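Local atomic coordinates of oxidoreductase, NAD-binding/iron-sulfur cluster-binding protein (Nitratireductor pacificus pht-3B, PDB entry 6ZXU), a protein that removes halogen from organohalide substrates by reduction, using a bound cobalamin together with two [4Fe-4S] clusters. Residues Tyr31-Arg36 and Asn598-Val603; Phe66-Asp71 and Arg165-Ala170; Phe87-Val92 and Tyr186-Gly191; Val498-Asp503 and Glu566-Asp571. All coordinates share one frame; numbering follows the deposited sequence.

Overall arrangement
Contact 1 opens first, at residues 31-36, and closes last, at 598-603. It joins the N-terminal loop to the stretch before helix 603-614, and the other three contacts nest inside its loop. Contact 2 opens at 66-71, and contact 3 opens at 87-92 before contact 2 has closed. The two therefore cross. Both end on helix 168-190, contact 2 at its start and contact 3 at its end, with centres about 33 Å apart. Contact 4 follows in series. It joins the loop 498-503 to the end of strand 565-567, between cobalamin and an iron-sulfur cluster. Contacts 2 and 3 lie on the opposite side of the chain's centre from contact 4.

Contact 1. Residues Tyr31-Arg36 and Asn598-Val603; sequences YSNRDR and NREDTV. With NA (sodium ion), chain G.
The carboxylate of Glu-600 reaches out from its loop and holds two neighbouring residues, Ser-32 and Asn-33. This is the tight part of the contact. Ser-32 OG donates to Glu-600 OE1 at 2.6 Å. The backbone N of Asn-33 donates to Glu-600 OE2 at 2.8 Å, nearly straight at 171°. Each oxygen uses its syn lone pair, so the two bonds fix the rotation of the carboxylate. Glu-600 reaches this far because CG stands anti to its backbone N (chi1 -158°) and the chain beyond is extended. Asn-33 OD1 lies only 3.1 Å from Glu-600 OE2, but both are acceptors. Asn-33 ND2 donates to Glu-433. Arg-29 makes a salt bridge to Glu-600 OE2, which probably offsets the crowding of oxygens.

Beside this grip the packing is loose. Thr-602 CG2 comes no nearer than 4.1 Å to Tyr-31 O. The solvent side is taken by Arg-34, whose guanidinium has Ser-32 OG 3.3 Å above its plane and over its centre. Its NH2 stays 4.7 Å from Glu-600 OE1. Away from the grip, Asn-598 O and Cys-595 O bind a sodium ion together with three waters. The backbone N of Arg-34 donates to Ser-32 OG at 3.0 Å, which makes an ST turn, while Thr-602 is the N-cap of helix 603-614.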
loop_
_atom_site.group_PDB
_atom_site.type_symbol
_atom_site.label_atom_id
_atom_site.label_comp_id
_atom_site.label_asym_id
_atom_site.label_seq_id
_atom_site.Cartn_x
_atom_site.Cartn_y
_atom_site.Cartn_z
ATOM N N TYR A 31 -11.679 -4.736 -20.682
ATOM C CA TYR A 31 -12.748 -3.780 -20.492
ATOM C C TYR A 31 -12.509 -3.002 -19.220
ATOM O O TYR A 31 -12.044 -3.588 -18.236
ATOM C CB TYR A 31 -14.119 -4.521 -20.490
ATOM C CG TYR A 31 -14.327 -5.261 -21.791
ATOM C CD1 TYR A 31 -14.578 -4.564 -22.946
ATOM C CD2 TYR A 31 -14.161 -6.651 -21.886
ATOM C CE1 TYR A 31 -14.676 -5.236 -24.173
ATOM C CE2 TYR A 31 -14.319 -7.329 -23.081
ATOM C CZ TYR A 31 -14.533 -6.625 -24.236
ATOM O OH TYR A 31 -14.660 -7.254 -25.504
ATOM N N SER A 32 -12.808 -1.700 -19.243
ATOM C CA SER A 32 -12.644 -0.819 -18.112
ATOM C C SER A 32 -13.666 -1.091 -17.064
ATOM O O SER A 32 -14.827 -1.450 -17.337
ATOM C CB SER A 32 -12.769 0.616 -18.519
ATOM O OG SER A 32 -12.646 1.509 -17.456
ATOM N N ASN A 33 -13.270 -0.897 -15.831
ATOM C CA ASN A 33 -14.243 -0.967 -14.742
ATOM C C ASN A 33 -14.725 0.414 -14.287
ATOM O O ASN A 33 -15.281 0.560 -13.193
ATOM C CB ASN A 33 -13.677 -1.733 -13.563
ATOM C CG ASN A 33 -12.464 -1.042 -12.937
ATOM O OD1 ASN A 33 -12.284 0.184 -13.016
ATOM N ND2 ASN A 33 -11.655 -1.823 -12.271
ATOM N N ARG A 34 -14.577 1.415 -15.143
ATOM C CA ARG A 34 -14.851 2.793 -14.715
ATOM C C ARG A 34 -16.307 3.019 -14.302
ATOM O O ARG A 34 -16.583 3.953 -13.602
ATOM C CB ARG A 34 -14.452 3.794 -15.772
ATOM C CG ARG A 34 -15.244 3.724 -17.048
ATOM C CD ARG A 34 -14.916 4.881 -17.972
ATOM N NE ARG A 34 -13.561 4.721 -18.498
ATOM C CZ ARG A 34 -13.220 4.038 -19.610
ATOM N NH1 ARG A 34 -14.134 3.433 -20.386
ATOM N NH2 ARG A 34 -11.935 3.960 -19.951
ATOM N N ASP A 35 -17.228 2.191 -14.758
ATOM C CA ASP A 35 -18.653 2.337 -14.343
ATOM C C ASP A 35 -19.141 1.338 -13.342
ATOM O O ASP A 35 -20.312 1.209 -13.117
ATOM C CB ASP A 35 -19.522 2.308 -15.563
ATOM C CG ASP A 35 -19.238 3.517 -16.457
ATOM O OD1 ASP A 35 -19.158 4.644 -15.926
ATOM O OD2 ASP A 35 -19.044 3.339 -17.686
ATOM N N ARG A 36 -18.195 0.631 -12.722
ATOM C CA ARG A 36 -18.512 -0.397 -11.769
ATOM C C ARG A 36 -18.228 0.130 -10.361
ATOM O O ARG A 36 -17.087 0.429 -10.023
ATOM C CB ARG A 36 -17.706 -1.622 -12.058
ATOM C CG ARG A 36 -17.915 -2.756 -11.084
ATOM C CD ARG A 36 -17.201 -3.978 -11.573
ATOM N NE ARG A 36 -17.405 -5.173 -10.754
ATOM C CZ ARG A 36 -18.407 -5.999 -10.924
ATOM N NH1 ARG A 36 -19.269 -5.776 -11.871
ATOM N NH2 ARG A 36 -18.466 -7.113 -10.255
ATOM N N ASN A 598 -0.398 7.220 -13.756
ATOM C CA ASN A 598 -1.407 6.627 -12.940
ATOM C C ASN A 598 -2.566 6.235 -13.833
ATOM O O ASN A 598 -3.376 7.085 -14.205
ATOM C CB ASN A 598 -1.799 7.599 -11.782
ATOM C CG ASN A 598 -3.005 7.055 -10.939
ATOM O OD1 ASN A 598 -3.118 5.867 -10.665
ATOM N ND2 ASN A 598 -3.976 7.918 -10.701
ATOM N N ARG A 599 -2.654 4.971 -14.201
ATOM C CA ARG A 599 -3.639 4.493 -15.160
ATOM C C ARG A 599 -4.265 3.208 -14.745
ATOM O O ARG A 599 -3.704 2.469 -13.952
ATOM C CB ARG A 599 -2.975 4.107 -16.476
ATOM C CG ARG A 599 -2.236 5.195 -17.107
ATOM C CD ARG A 599 -1.933 4.831 -18.533
ATOM N NE ARG A 599 -1.556 6.049 -19.228
ATOM C CZ ARG A 599 -0.297 6.406 -19.381
ATOM N NH1 ARG A 599 0.654 5.643 -18.904
ATOM N NH2 ARG A 599 -0.015 7.545 -20.031
ATOM N N GLU A 600 -5.427 2.911 -15.374
ATOM C CA GLU A 600 -6.100 1.662 -15.151
ATOM C C GLU A 600 -5.276 0.477 -15.704
ATOM O O GLU A 600 -4.573 0.599 -16.706
ATOM C CB GLU A 600 -7.544 1.688 -15.763
ATOM C CG GLU A 600 -8.448 0.633 -15.091
ATOM C CD GLU A 600 -9.860 0.507 -15.704
ATOM O OE1 GLU A 600 -10.303 1.425 -16.409
ATOM O OE2 GLU A 600 -10.520 -0.534 -15.478
ATOM N N ASP A 601 -5.433 -0.690 -15.087
ATOM C CA ASP A 601 -4.730 -1.957 -15.516
ATOM C C ASP A 601 -5.508 -2.705 -16.652
ATOM O O ASP A 601 -6.027 -3.810 -16.453
ATOM C CB ASP A 601 -4.501 -2.831 -14.258
ATOM C CG ASP A 601 -3.647 -4.098 -14.504
ATOM O OD1 ASP A 601 -2.692 -4.069 -15.368
ATOM O OD2 ASP A 601 -3.980 -5.127 -13.829
ATOM N N THR A 602 -5.653 -2.021 -17.785
ATOM C CA THR A 602 -6.334 -2.532 -18.968
ATOM C C THR A 602 -5.364 -2.596 -20.149
ATOM O O THR A 602 -4.233 -2.183 -20.059
ATOM C CB THR A 602 -7.500 -1.656 -19.418
ATOM O OG1 THR A 602 -7.010 -0.353 -19.746
ATOM C CG2 THR A 602 -8.511 -1.559 -18.329
ATOM N N VAL A 603 -5.791 -3.230 -21.214
ATOM C CA VAL A 603 -5.014 -3.317 -22.424
ATOM C C VAL A 603 -4.624 -1.936 -22.924
ATOM O O VAL A 603 -3.434 -1.701 -23.183
ATOM C CB VAL A 603 -5.766 -4.139 -23.510
ATOM C CG1 VAL A 603 -5.025 -4.104 -24.828
ATOM C CG2 VAL A 603 -5.852 -5.589 -23.088
HETATM NA NA NA G . -3.936 9.477 -14.850
HETATM O O HOH W 1 -3.775 11.695 -15.323
HETATM O O HOH W 2 -3.646 8.783 -17.042
HETATM O O HOH W 3 -5.688 9.973 -13.177
#

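Contact 2. Residues Phe66-Asp71 and Arg165-Ala170; sequences FAASED and RGTNAA
Phe-66 and Arg-165 lie side by side and point the same way, and they bury the most surface here. Phe-66 CD1 touches Arg-165 CG at 4.0 Å and meets CD nearly as closely. The ring and guanidinium planes are 44° apart, so the two groups are not stacked. Arg-165 gets there with CG on the far side from its backbone N (chi1 -161°) and bends at chi2 and chi3.

Gly-166 and Ala-68 follow, about equal. Gly-166 CA sits 3.3 Å from Phe-66 O. A beta carbon here would run into Ala-68 N. At this positive phi it would also be jammed against the carbonyl O of Arg-165. Ala-68 CB rests 3.7 Å from Gly-166 O and also reaches the Thr-167 methyl. No direct hydrogen bond joins the segments, but a water accepts from Ser-69 N and donates to Arg-165 O at 2.8 Å.

Asp-64, two residues before Phe-66, accepts through its carboxylate from the first helix N atoms, of Asn-168 and Ala-169. This is a surface turn between helices 161-164 and 168-190, with a glycine in the left-handed region and, at the N-cap position, Thr-167, whose OG1 does not cap but bonds to Ile-164 O.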
loop_
_atom_site.group_PDB
_atom_site.type_symbol
_atom_site.label_atom_id
_atom_site.label_comp_id
_atom_site.label_asym_id
_atom_site.label_seq_id
_atom_site.Cartn_x
_atom_site.Cartn_y
_atom_site.Cartn_z
ATOM N N PHE A 66 -0.076 -30.117 2.267
ATOM C CA PHE A 66 1.101 -30.621 2.949
ATOM C C PHE A 66 1.288 -29.940 4.270
ATOM O O PHE A 66 0.780 -28.844 4.527
ATOM C CB PHE A 66 2.355 -30.405 2.108
ATOM C CG PHE A 66 2.146 -30.704 0.654
ATOM C CD1 PHE A 66 1.675 -29.721 -0.203
ATOM C CD2 PHE A 66 2.374 -31.999 0.153
ATOM C CE1 PHE A 66 1.486 -29.999 -1.553
ATOM C CE2 PHE A 66 2.165 -32.285 -1.185
ATOM C CZ PHE A 66 1.729 -31.279 -2.046
ATOM N N ALA A 67 2.077 -30.613 5.100
ATOM C CA ALA A 67 2.509 -30.038 6.358
ATOM C C ALA A 67 3.732 -29.088 6.198
ATOM O O ALA A 67 4.564 -29.217 5.292
ATOM C CB ALA A 67 2.809 -31.135 7.359
ATOM N N ALA A 68 3.787 -28.102 7.078
ATOM C CA ALA A 68 4.895 -27.155 7.119
ATOM C C ALA A 68 6.030 -27.699 8.002
ATOM O O ALA A 68 5.787 -28.204 9.086
ATOM C CB ALA A 68 4.427 -25.828 7.691
ATOM N N SER A 69 7.262 -27.574 7.541
ATOM C CA SER A 69 8.434 -27.893 8.363
ATOM C C SER A 69 8.800 -26.791 9.352
ATOM O O SER A 69 8.056 -25.794 9.491
ATOM C CB SER A 69 9.603 -28.145 7.440
ATOM O OG SER A 69 10.268 -26.956 7.086
ATOM N N GLU A 70 9.929 -26.970 10.063
ATOM C CA GLU A 70 10.552 -25.911 10.913
ATOM C C GLU A 70 11.388 -24.881 10.066
ATOM O O GLU A 70 11.580 -23.734 10.458
ATOM N N ASP A 71 11.833 -25.276 8.894
ATOM C CA ASP A 71 12.316 -24.309 7.861
ATOM C C ASP A 71 11.296 -23.276 7.376
ATOM O O ASP A 71 11.674 -22.421 6.468
ATOM C CB ASP A 71 12.761 -24.966 6.515
ATOM C CG ASP A 71 14.045 -25.784 6.623
ATOM O OD1 ASP A 71 14.876 -25.641 7.621
ATOM O OD2 ASP A 71 14.188 -26.529 5.618
ATOM N N ARG A 165 5.757 -23.858 1.681
ATOM C CA ARG A 165 4.893 -25.060 1.631
ATOM C C ARG A 165 4.232 -25.384 2.952
ATOM O O ARG A 165 4.889 -25.345 3.984
ATOM C CB ARG A 165 5.695 -26.273 1.141
ATOM C CG ARG A 165 4.783 -27.395 0.642
ATOM C CD ARG A 165 5.371 -28.042 -0.608
ATOM N NE ARG A 165 5.332 -27.146 -1.800
ATOM C CZ ARG A 165 6.113 -27.271 -2.897
ATOM N NH1 ARG A 165 7.021 -28.280 -3.008
ATOM N NH2 ARG A 165 5.992 -26.360 -3.895
ATOM N N GLY A 166 2.922 -25.575 2.924
ATOM C CA GLY A 166 2.188 -25.852 4.113
ATOM C C GLY A 166 1.810 -24.657 4.982
ATOM O O GLY A 166 1.226 -24.846 6.037
ATOM N N THR A 167 2.121 -23.425 4.569
ATOM C CA THR A 167 1.846 -22.256 5.395
ATOM C C THR A 167 0.643 -21.410 4.896
ATOM O O THR A 167 0.353 -20.395 5.469
ATOM C CB THR A 167 3.059 -21.307 5.435
ATOM O OG1 THR A 167 3.248 -20.735 4.127
ATOM C CG2 THR A 167 4.316 -22.052 5.873
ATOM N N ASN A 168 -0.085 -21.900 3.947
ATOM C CA ASN A 168 -1.050 -21.044 3.273
ATOM C C ASN A 168 -2.257 -20.717 4.101
ATOM O O ASN A 168 -2.706 -19.577 4.157
ATOM C CB ASN A 168 -1.432 -21.673 1.943
ATOM C CG ASN A 168 -1.508 -20.661 0.827
ATOM O OD1 ASN A 168 -1.866 -19.493 1.037
ATOM N ND2 ASN A 168 -1.147 -21.070 -0.332
ATOM N N ALA A 169 -2.744 -21.671 4.852
ATOM C CA ALA A 169 -3.899 -21.414 5.711
ATOM C C ALA A 169 -3.581 -20.480 6.820
ATOM O O ALA A 169 -4.358 -19.602 7.148
ATOM C CB ALA A 169 -4.421 -22.721 6.279
ATOM N N ALA A 170 -2.396 -20.603 7.384
ATOM C CA ALA A 170 -1.926 -19.635 8.424
ATOM C C ALA A 170 -1.591 -18.238 7.871
ATOM O O ALA A 170 -1.956 -17.239 8.433
ATOM C CB ALA A 170 -0.708 -20.200 9.139
HETATM O O HOH W 4 7.454 -26.155 4.572
#

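Contact 3. Residues Phe87-Val92 and Tyr186-Gly191; sequences FLDGPV and YVRWMG
Asp-89 C and Gly-90 N lie over one face of the Arg-188 guanidinium, 3.6 and 3.4 Å above its plane. At its edge, in plane, lie Pro-91 O and a water that accepts from Arg-188 NE and donates to that carbonyl. Arg-188 stands in the last turn of helix 168-190, which ends in a Schellman motif at Gly-191. The Arg-188 side chain fastens the loop 87-92 to that helix end. NH2 donates to Phe-87 O and NH1 to Leu-88 O, both at 3.0 Å. Each donor sits above the carbonyl plane, and the second bond is bent at 131°. NH1 also donates to Ala-194 O. Asp-89 OD1 is 4.0 Å from NH1 but well out of the guanidinium plane, so only the charges are close. Replacing Arg-188 by a leucine would probably cost Phe-87 O and Leu-88 O their arginine donors and loosen this part of the loop. Val-92 CG2 rests 4.1 Å from Arg-188 CG, while its CG1 touches Gly-191 C at 3.7 Å.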
loop_
_atom_site.group_PDB
_atom_site.type_symbol
_atom_site.label_atom_id
_atom_site.label_comp_id
_atom_site.label_asym_id
_atom_site.label_seq_id
_atom_site.Cartn_x
_atom_site.Cartn_y
_atom_site.Cartn_z
ATOM N N PHE A 87 -7.019 -7.060 18.491
ATOM C CA PHE A 87 -7.806 -5.902 18.072
ATOM C C PHE A 87 -9.154 -6.291 17.369
ATOM O O PHE A 87 -9.802 -5.425 16.741
ATOM C CB PHE A 87 -6.947 -4.999 17.141
ATOM C CG PHE A 87 -5.578 -4.696 17.711
ATOM C CD1 PHE A 87 -5.481 -3.920 18.864
ATOM C CD2 PHE A 87 -4.447 -5.253 17.187
ATOM C CE1 PHE A 87 -4.267 -3.714 19.485
ATOM C CE2 PHE A 87 -3.231 -5.004 17.773
ATOM C CZ PHE A 87 -3.136 -4.238 18.910
ATOM N N LEU A 88 -9.549 -7.545 17.496
ATOM C CA LEU A 88 -10.848 -8.017 17.012
ATOM C C LEU A 88 -11.987 -7.469 17.855
ATOM O O LEU A 88 -13.131 -7.331 17.393
ATOM C CB LEU A 88 -10.888 -9.522 17.017
ATOM C CG LEU A 88 -9.930 -10.217 16.139
ATOM C CD1 LEU A 88 -9.962 -11.715 16.371
ATOM C CD2 LEU A 88 -10.137 -9.957 14.651
ATOM N N ASP A 89 -11.690 -7.041 19.077
ATOM C CA ASP A 89 -12.659 -6.207 19.815
ATOM C C ASP A 89 -11.944 -5.043 20.472
ATOM O O ASP A 89 -10.730 -4.972 20.475
ATOM C CB ASP A 89 -13.324 -7.009 20.909
ATOM C CG ASP A 89 -14.840 -6.560 21.171
ATOM O OD1 ASP A 89 -15.242 -5.361 20.848
ATOM O OD2 ASP A 89 -15.589 -7.464 21.727
ATOM N N GLY A 90 -12.708 -4.096 20.934
ATOM C CA GLY A 90 -12.157 -2.864 21.431
ATOM C C GLY A 90 -13.234 -1.912 21.928
ATOM O O GLY A 90 -14.435 -2.163 21.862
ATOM N N PRO A 91 -12.797 -0.743 22.370
ATOM C CA PRO A 91 -13.756 0.296 22.721
ATOM C C PRO A 91 -14.641 0.793 21.568
ATOM O O PRO A 91 -14.187 0.925 20.399
ATOM C CB PRO A 91 -12.854 1.464 23.195
ATOM C CG PRO A 91 -11.546 1.258 22.502
ATOM C CD PRO A 91 -11.405 -0.259 22.348
ATOM N N VAL A 92 -15.875 1.158 21.926
ATOM C CA VAL A 92 -16.828 1.710 20.977
ATOM C C VAL A 92 -16.932 3.231 21.238
ATOM O O VAL A 92 -17.099 3.671 22.352
ATOM C CB VAL A 92 -18.173 1.021 21.165
ATOM C CG1 VAL A 92 -19.156 1.482 20.153
ATOM C CG2 VAL A 92 -17.996 -0.484 21.111
ATOM N N TYR A 186 -13.255 -0.099 12.566
ATOM C CA TYR A 186 -13.930 0.967 11.791
ATOM C C TYR A 186 -15.394 1.136 12.213
ATOM O O TYR A 186 -15.856 2.266 12.436
ATOM C CB TYR A 186 -13.904 0.605 10.275
ATOM C CG TYR A 186 -14.810 1.355 9.383
ATOM C CD1 TYR A 186 -14.758 2.731 9.316
ATOM C CD2 TYR A 186 -15.697 0.700 8.547
ATOM C CE1 TYR A 186 -15.572 3.443 8.461
ATOM C CE2 TYR A 186 -16.523 1.395 7.635
ATOM C CZ TYR A 186 -16.459 2.752 7.577
ATOM O OH TYR A 186 -17.292 3.447 6.727
ATOM N N VAL A 187 -16.128 0.012 12.350
ATOM C CA VAL A 187 -17.567 0.095 12.765
ATOM C C VAL A 187 -17.660 0.591 14.241
ATOM O O VAL A 187 -18.510 1.412 14.559
ATOM C CB VAL A 187 -18.253 -1.260 12.578
ATOM C CG1 VAL A 187 -19.657 -1.294 13.154
ATOM C CG2 VAL A 187 -18.310 -1.633 11.101
ATOM N N ARG A 188 -16.754 0.136 15.093
ATOM C CA ARG A 188 -16.671 0.608 16.495
ATOM C C ARG A 188 -16.420 2.103 16.593
ATOM O O ARG A 188 -17.015 2.796 17.406
ATOM C CB ARG A 188 -15.647 -0.164 17.271
ATOM C CG ARG A 188 -16.063 -1.578 17.609
ATOM C CD ARG A 188 -15.138 -2.212 18.622
ATOM N NE ARG A 188 -13.720 -2.316 18.157
ATOM C CZ ARG A 188 -13.176 -3.349 17.561
ATOM N NH1 ARG A 188 -13.887 -4.448 17.194
ATOM N NH2 ARG A 188 -11.893 -3.299 17.220
ATOM N N TRP A 189 -15.607 2.648 15.702
ATOM C CA TRP A 189 -15.391 4.094 15.669
ATOM C C TRP A 189 -16.539 4.911 15.132
ATOM O O TRP A 189 -16.650 6.115 15.401
ATOM C CB TRP A 189 -14.125 4.419 14.880
ATOM C CG TRP A 189 -12.884 4.366 15.715
ATOM C CD1 TRP A 189 -11.946 3.347 15.803
ATOM C CD2 TRP A 189 -12.476 5.371 16.634
ATOM N NE1 TRP A 189 -10.961 3.697 16.699
ATOM C CE2 TRP A 189 -11.245 4.934 17.219
ATOM C CE3 TRP A 189 -13.018 6.626 17.014
ATOM C CZ2 TRP A 189 -10.563 5.686 18.191
ATOM C CZ3 TRP A 189 -12.314 7.401 17.999
ATOM C CH2 TRP A 189 -11.104 6.913 18.561
ATOM N N MET A 190 -17.417 4.286 14.343
ATOM C CA MET A 190 -18.651 4.906 13.870
ATOM C C MET A 190 -19.765 4.856 14.950
ATOM O O MET A 190 -20.783 5.531 14.816
ATOM C CB MET A 190 -19.126 4.192 12.607
ATOM C CG MET A 190 -18.388 4.669 11.373
ATOM S SD MET A 190 -19.202 4.120 9.827
ATOM C CE MET A 190 -19.267 2.325 10.004
ATOM N N GLY A 191 -19.551 4.082 16.022
ATOM C CA GLY A 191 -20.423 4.146 17.195
ATOM C C GLY A 191 -21.182 2.854 17.441
ATOM O O GLY A 191 -22.043 2.838 18.307
HETATM O O HOH W 5 -12.321 0.008 19.038
#

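Contact 4. Residues Val498-Asp503 and Glu566-Asp571; sequences VSRIGD and EIWKAD. With SF4 (iron/sulfur cluster), chain D.
Arg-500 lies against Trp-568, its CA 3.3 Å above one face of the indole. The guanidinium turns back toward the ring, its plane 51° from it. NH1 and Trp-568 NE1 are 3.5 Å apart, but both are donors, so this is packing. Arg-500 swings its CG away from the backbone N (chi1 176°), which carries the chain along the iron-sulfur cluster. Arg-500 CB is 3.6 Å from cluster S3, and S3 also lies at the guanidinium edge. Gly-502 CA makes a CH-O contact to Trp-568 O at 3.1 Å. On the cobalamin side Lys-569 NZ donates to the syn lone pair of Asp-503 OD1, a salt bridge of 2.8 Å. Both residues also bind cobalamin, Lys-569 by a salt bridge and Asp-503 through OD2.

Further out, Ser-555 O and Gly-557 O hold Arg-500 NH1, and Cys-539 O holds NH2. With an alanine in place of Trp-568, a gap would probably open against the backbone of Arg-500, and its guanidinium would lose the ring that covers one face.

Trp-568 also packs on Gln-536, Cys-539 and Asn-540 of helix 535-540, and Ile-567 pairs with Val-560 in the two-stranded sheet 560-562 and 565-567.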
loop_
_atom_site.group_PDB
_atom_site.type_symbol
_atom_site.label_atom_id
_atom_site.label_comp_id
_atom_site.label_asym_id
_atom_site.label_seq_id
_atom_site.Cartn_x
_atom_site.Cartn_y
_atom_site.Cartn_z
ATOM N N VAL A 498 13.547 8.613 -10.573
ATOM C CA VAL A 498 13.325 9.997 -10.140
ATOM C C VAL A 498 12.286 10.682 -11.028
ATOM O O VAL A 498 12.411 10.705 -12.264
ATOM C CB VAL A 498 14.662 10.772 -10.181
ATOM C CG1 VAL A 498 14.484 12.275 -10.091
ATOM C CG2 VAL A 498 15.532 10.289 -9.002
ATOM N N SER A 499 11.265 11.297 -10.388
ATOM C CA SER A 499 10.178 11.954 -11.074
ATOM C C SER A 499 10.083 13.435 -10.641
ATOM O O SER A 499 10.638 13.850 -9.638
ATOM C CB SER A 499 8.849 11.267 -10.848
ATOM O OG SER A 499 8.315 11.617 -9.586
ATOM N N ARG A 500 9.311 14.190 -11.419
ATOM C CA ARG A 500 9.099 15.609 -11.070
ATOM C C ARG A 500 8.416 15.769 -9.726
ATOM O O ARG A 500 8.681 16.706 -8.985
ATOM C CB ARG A 500 8.349 16.303 -12.201
ATOM C CG ARG A 500 7.996 17.779 -11.886
ATOM C CD ARG A 500 7.278 18.510 -13.040
ATOM N NE ARG A 500 8.081 18.545 -14.217
ATOM C CZ ARG A 500 9.123 19.327 -14.448
ATOM N NH1 ARG A 500 9.440 20.285 -13.561
ATOM N NH2 ARG A 500 9.749 19.222 -15.580
ATOM N N ILE A 501 7.540 14.882 -9.348
ATOM C CA ILE A 501 6.908 14.963 -8.011
ATOM C C ILE A 501 7.881 15.290 -6.916
ATOM O O ILE A 501 7.635 16.159 -6.133
ATOM C CB ILE A 501 6.084 13.709 -7.710
ATOM C CG1 ILE A 501 4.970 13.596 -8.723
ATOM C CG2 ILE A 501 5.510 13.761 -6.347
ATOM C CD1 ILE A 501 4.032 12.332 -8.606
ATOM N N GLY A 502 9.012 14.614 -6.872
ATOM C CA GLY A 502 10.121 15.094 -6.110
ATOM C C GLY A 502 10.626 14.087 -5.160
ATOM O O GLY A 502 11.690 13.447 -5.411
ATOM N N ASP A 503 9.879 13.908 -4.085
ATOM C CA ASP A 503 10.216 12.962 -3.037
ATOM C C ASP A 503 9.473 11.665 -3.218
ATOM O O ASP A 503 9.350 10.877 -2.270
ATOM C CB ASP A 503 9.914 13.577 -1.594
ATOM C CG ASP A 503 11.088 14.598 -1.093
ATOM O OD1 ASP A 503 11.949 15.073 -1.952
ATOM O OD2 ASP A 503 11.193 14.834 0.184
ATOM N N GLU A 566 21.146 14.485 -8.038
ATOM C CA GLU A 566 20.311 15.214 -8.960
ATOM C C GLU A 566 18.822 14.821 -8.686
ATOM O O GLU A 566 18.462 13.630 -8.619
ATOM C CB GLU A 566 20.677 14.803 -10.392
ATOM C CG GLU A 566 19.806 15.374 -11.497
ATOM C CD GLU A 566 20.194 14.869 -12.911
ATOM O OE1 GLU A 566 20.994 13.875 -13.073
ATOM O OE2 GLU A 566 19.613 15.445 -13.870
ATOM N N ILE A 567 17.965 15.822 -8.606
ATOM C CA ILE A 567 16.585 15.611 -8.234
ATOM C C ILE A 567 15.760 16.830 -8.658
ATOM O O ILE A 567 16.288 17.914 -8.835
ATOM C CB ILE A 567 16.532 15.369 -6.699
ATOM C CG1 ILE A 567 15.227 14.645 -6.352
ATOM C CG2 ILE A 567 16.780 16.636 -5.913
ATOM C CD1 ILE A 567 15.238 13.916 -5.064
ATOM N N TRP A 568 14.452 16.629 -8.827
ATOM C CA TRP A 568 13.492 17.736 -8.864
ATOM C C TRP A 568 13.067 17.993 -7.405
ATOM O O TRP A 568 12.335 17.192 -6.840
ATOM C CB TRP A 568 12.232 17.377 -9.668
ATOM C CG TRP A 568 12.334 17.583 -11.188
ATOM C CD1 TRP A 568 12.332 18.775 -11.838
ATOM C CD2 TRP A 568 12.431 16.583 -12.182
ATOM N NE1 TRP A 568 12.455 18.588 -13.171
ATOM C CE2 TRP A 568 12.527 17.235 -13.420
ATOM C CE3 TRP A 568 12.526 15.203 -12.149
ATOM C CZ2 TRP A 568 12.615 16.550 -14.640
ATOM C CZ3 TRP A 568 12.592 14.525 -13.332
ATOM C CH2 TRP A 568 12.688 15.197 -14.574
ATOM N N LYS A 569 13.541 19.032 -6.777
ATOM C CA LYS A 569 13.263 19.204 -5.352
ATOM C C LYS A 569 11.975 19.967 -5.175
ATOM O O LYS A 569 11.825 21.112 -5.623
ATOM C CB LYS A 569 14.439 19.894 -4.589
ATOM C CG LYS A 569 14.304 19.706 -3.071
ATOM C CD LYS A 569 14.679 18.264 -2.733
ATOM C CE LYS A 569 14.042 17.798 -1.505
ATOM N NZ LYS A 569 14.341 16.360 -1.312
ATOM N N ALA A 570 10.979 19.299 -4.611
ATOM C CA ALA A 570 9.750 19.906 -4.213
ATOM C C ALA A 570 9.986 20.721 -2.951
ATOM O O ALA A 570 10.978 20.539 -2.246
ATOM C CB ALA A 570 8.700 18.887 -3.936
ATOM N N ASP A 571 9.052 21.599 -2.642
ATOM C CA ASP A 571 9.114 22.412 -1.385
ATOM C C ASP A 571 8.467 21.630 -0.250
ATOM O O ASP A 571 7.254 21.581 -0.124
ATOM C CB ASP A 571 8.428 23.750 -1.574
ATOM C CG ASP A 571 8.722 24.726 -0.445
ATOM O OD1 ASP A 571 8.674 24.350 0.748
ATOM O OD2 ASP A 571 9.068 25.918 -0.765
HETATM FE FE1 SF4 D . 4.707 14.917 -12.781
HETATM FE FE2 SF4 D . 4.048 14.418 -15.461
HETATM FE FE3 SF4 D . 3.955 12.394 -13.671
HETATM FE FE4 SF4 D . 6.405 13.386 -14.346
HETATM S S1 SF4 D . 4.853 12.372 -15.668
HETATM S S2 SF4 D . 5.688 12.953 -12.323
HETATM S S3 SF4 D . 5.791 15.536 -14.577
HETATM S S4 SF4 D . 2.762 14.301 -13.728
HETATM O O HOH W 6 12.662 14.141 -7.863
HETATM O O HOH W 7 9.377 18.860 -7.464
HETATM O O HOH W 8 12.412 19.930 -16.203
#